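Local coordinates for LIM domain only protein 7 (Homo sapiens, PDB 2EAQ), which is of incompletely defined function but carries a PDZ domain, a fold that commonly binds the C-terminal tails of partner proteins, at residues S44-D49 against M83-Y88. Residues are numbered along the deposited sequence; the frame is centred on the assembly and turned at random.
With NI (nickel (II) ion), chain C.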
loop_
_atom_site.group_PDB
_atom_site.type_symbol
_atom_site.label_atom_id
_atom_site.label_comp_id
_atom_site.label_asym_id
_atom_site.label_seq_id
_atom_site.Cartn_x
_atom_site.Cartn_y
_atom_site.Cartn_z
ATOM N N SER A 44 -6.358 -1.755 -9.505
ATOM C CA SER A 44 -5.090 -2.525 -9.505
ATOM C C SER A 44 -5.154 -3.866 -8.849
ATOM O O SER A 44 -4.211 -4.644 -8.926
ATOM C CB SER A 44 -4.012 -1.717 -8.808
ATOM O OG SER A 44 -3.658 -0.570 -9.607
ATOM N N GLN A 45 -6.284 -4.153 -8.223
ATOM C CA GLN A 45 -6.558 -5.444 -7.583
ATOM C C GLN A 45 -5.771 -5.747 -6.334
ATOM O O GLN A 45 -5.382 -6.888 -6.056
ATOM C CB GLN A 45 -6.614 -6.618 -8.604
ATOM C CG GLN A 45 -7.753 -6.359 -9.636
ATOM C CD GLN A 45 -8.020 -7.417 -10.635
ATOM O OE1 GLN A 45 -8.582 -7.119 -11.743
ATOM N NE2 GLN A 45 -7.687 -8.633 -10.296
ATOM N N LEU A 46 -5.548 -4.671 -5.543
ATOM C CA LEU A 46 -5.033 -4.857 -4.171
ATOM C C LEU A 46 -6.193 -5.448 -3.395
ATOM O O LEU A 46 -7.365 -5.140 -3.654
ATOM C CB LEU A 46 -4.673 -3.473 -3.642
ATOM C CG LEU A 46 -4.145 -3.409 -2.198
ATOM C CD1 LEU A 46 -2.700 -4.094 -2.169
ATOM C CD2 LEU A 46 -4.039 -1.938 -1.712
ATOM N N GLN A 47 -5.903 -6.314 -2.437
ATOM C CA GLN A 47 -6.994 -6.944 -1.665
ATOM C C GLN A 47 -6.861 -6.800 -0.151
ATOM O O GLN A 47 -5.750 -6.741 0.366
ATOM C CB GLN A 47 -7.070 -8.441 -1.999
ATOM C CG GLN A 47 -7.458 -8.631 -3.485
ATOM C CD GLN A 47 -7.555 -10.064 -3.933
ATOM O OE1 GLN A 47 -7.515 -10.989 -3.153
ATOM N NE2 GLN A 47 -7.712 -10.237 -5.264
ATOM N N VAL A 48 -8.019 -6.726 0.506
ATOM C CA VAL A 48 -8.061 -6.662 1.983
ATOM C C VAL A 48 -7.320 -7.871 2.518
ATOM O O VAL A 48 -7.395 -8.965 1.935
ATOM C CB VAL A 48 -9.503 -6.656 2.455
ATOM C CG1 VAL A 48 -9.561 -6.807 3.987
ATOM C CG2 VAL A 48 -10.184 -5.385 1.997
ATOM N N ASP A 49 -6.553 -7.632 3.603
ATOM C CA ASP A 49 -5.711 -8.618 4.282
ATOM C C ASP A 49 -4.378 -8.866 3.621
ATOM O O ASP A 49 -3.558 -9.630 4.154
ATOM C CB ASP A 49 -6.439 -9.956 4.473
ATOM C CG ASP A 49 -7.457 -9.927 5.611
ATOM O OD1 ASP A 49 -7.321 -9.106 6.528
ATOM O OD2 ASP A 49 -8.383 -10.781 5.595
ATOM N N MET A 83 3.700 -1.641 -4.837
ATOM C CA MET A 83 3.622 -2.291 -3.523
ATOM C C MET A 83 4.058 -3.707 -3.514
ATOM O O MET A 83 3.600 -4.466 -4.378
ATOM C CB MET A 83 2.178 -2.255 -3.024
ATOM C CG MET A 83 1.419 -0.880 -3.115
ATOM S SD MET A 83 -0.254 -0.885 -2.258
ATOM C CE MET A 83 0.169 -2.272 -1.096
ATOM N N ASP A 84 4.938 -4.082 -2.621
ATOM C CA ASP A 84 5.276 -5.505 -2.503
ATOM C C ASP A 84 4.393 -6.026 -1.384
ATOM O O ASP A 84 4.406 -5.439 -0.285
ATOM C CB ASP A 84 6.745 -5.687 -2.151
ATOM C CG ASP A 84 7.642 -5.430 -3.306
ATOM O OD1 ASP A 84 7.120 -5.274 -4.398
ATOM O OD2 ASP A 84 8.861 -5.415 -3.108
ATOM N N VAL A 85 3.544 -6.997 -1.657
ATOM C CA VAL A 85 2.654 -7.565 -0.683
ATOM C C VAL A 85 2.783 -9.059 -0.597
ATOM O O VAL A 85 3.342 -9.730 -1.473
ATOM C CB VAL A 85 1.139 -7.185 -0.965
ATOM C CG1 VAL A 85 0.989 -5.676 -1.187
ATOM C CG2 VAL A 85 0.588 -7.939 -2.128
ATOM N N ARG A 86 2.264 -9.604 0.483
ATOM C CA ARG A 86 2.210 -11.052 0.736
ATOM C C ARG A 86 0.732 -11.340 0.920
ATOM O O ARG A 86 0.061 -10.795 1.811
ATOM C CB ARG A 86 2.992 -11.377 2.007
ATOM C CG ARG A 86 3.019 -12.831 2.359
ATOM C CD ARG A 86 4.258 -13.134 3.187
ATOM N NE ARG A 86 5.345 -12.284 2.726
ATOM C CZ ARG A 86 6.630 -12.610 2.689
ATOM N NH1 ARG A 86 7.025 -13.806 3.086
ATOM N NH2 ARG A 86 7.525 -11.714 2.275
ATOM N N ARG A 87 0.204 -12.238 0.105
ATOM C CA ARG A 87 -1.196 -12.629 0.104
ATOM C C ARG A 87 -1.308 -14.037 0.621
ATOM O O ARG A 87 -0.671 -14.956 0.083
ATOM C CB ARG A 87 -1.754 -12.519 -1.314
ATOM C CG ARG A 87 -3.249 -12.865 -1.366
ATOM C CD ARG A 87 -3.895 -12.498 -2.686
ATOM N NE ARG A 87 -3.861 -11.043 -2.868
ATOM C CZ ARG A 87 -4.046 -10.406 -4.030
ATOM N NH1 ARG A 87 -4.270 -11.106 -5.165
ATOM N NH2 ARG A 87 -4.009 -9.074 -4.064
ATOM N N TYR A 88 -2.099 -14.207 1.678
ATOM C CA TYR A 88 -2.182 -15.545 2.246
ATOM C C TYR A 88 -3.345 -16.302 1.640
ATOM O O TYR A 88 -4.413 -15.744 1.403
ATOM C CB TYR A 88 -2.278 -15.421 3.780
ATOM C CG TYR A 88 -1.040 -14.775 4.424
ATOM C CD1 TYR A 88 0.020 -15.550 4.931
ATOM C CD2 TYR A 88 -0.914 -13.366 4.484
ATOM C CE1 TYR A 88 1.164 -14.925 5.492
ATOM C CE2 TYR A 88 0.201 -12.754 5.018
ATOM C CZ TYR A 88 1.229 -13.519 5.529
ATOM O OH TYR A 88 2.254 -12.834 6.121
HETATM NI NI NI C . -8.928 -10.202 7.945
HETATM O O HOH W 1 -4.323 -9.155 -7.300
HETATM O O HOH W 2 -3.837 -12.262 2.670
HETATM O O HOH W 3 -8.686 -9.910 10.382
HETATM O O HOH W 4 -7.307 -11.702 8.666
HETATM O O HOH W 5 -10.280 -11.300 6.649
#
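Arg87 lays its guanidinium flat against the side-chain amide of Gln47: the two planes are 4° apart, and Gln47 CD sits over the centre of one face, 3.5 Å from Arg87 CZ. Near its edge, Arg87 NH2 donates to the backbone carbonyl Gln45 O (3.3 Å, N-H...O 145°); the donor lies in the carbonyl plane, while the oxygen is somewhat tilted from the guanidinium plane. A water ties the same two groups again, donating to Gln45 O at 2.8 Å and accepting from Arg87 NH1 at 2.9 Å. With CG trans to its backbone N (chi1 -178°) and a bend at chi3, Arg87 reaches from its strand to the loop. Asp50 completes the grip through a salt bridge to Arg87 NE, and its carboxylate also takes the backbone N-H of Gln47. A leucine in its place would probably leave Asp50 without this charged mate, Gln45 O without this donor and the Gln47 amide freer to turn. On the buried side Leu46 CD1 packs on Met83 CE (3.6 Å) and Val85 CG1 (4.1 Å), while Phe21 touches both Leu46 and Met83. Farther along, a second water links Asp49 O to Tyr88 N, and the Asp49 carboxylate binds a nickel ion through both oxygens, as do three waters. Gln45, with positive phi, is first to leave the helical path after helix 40-43, in a Schellman motif, and the loop that follows packs beside the C-terminal strand of the PDZ fold.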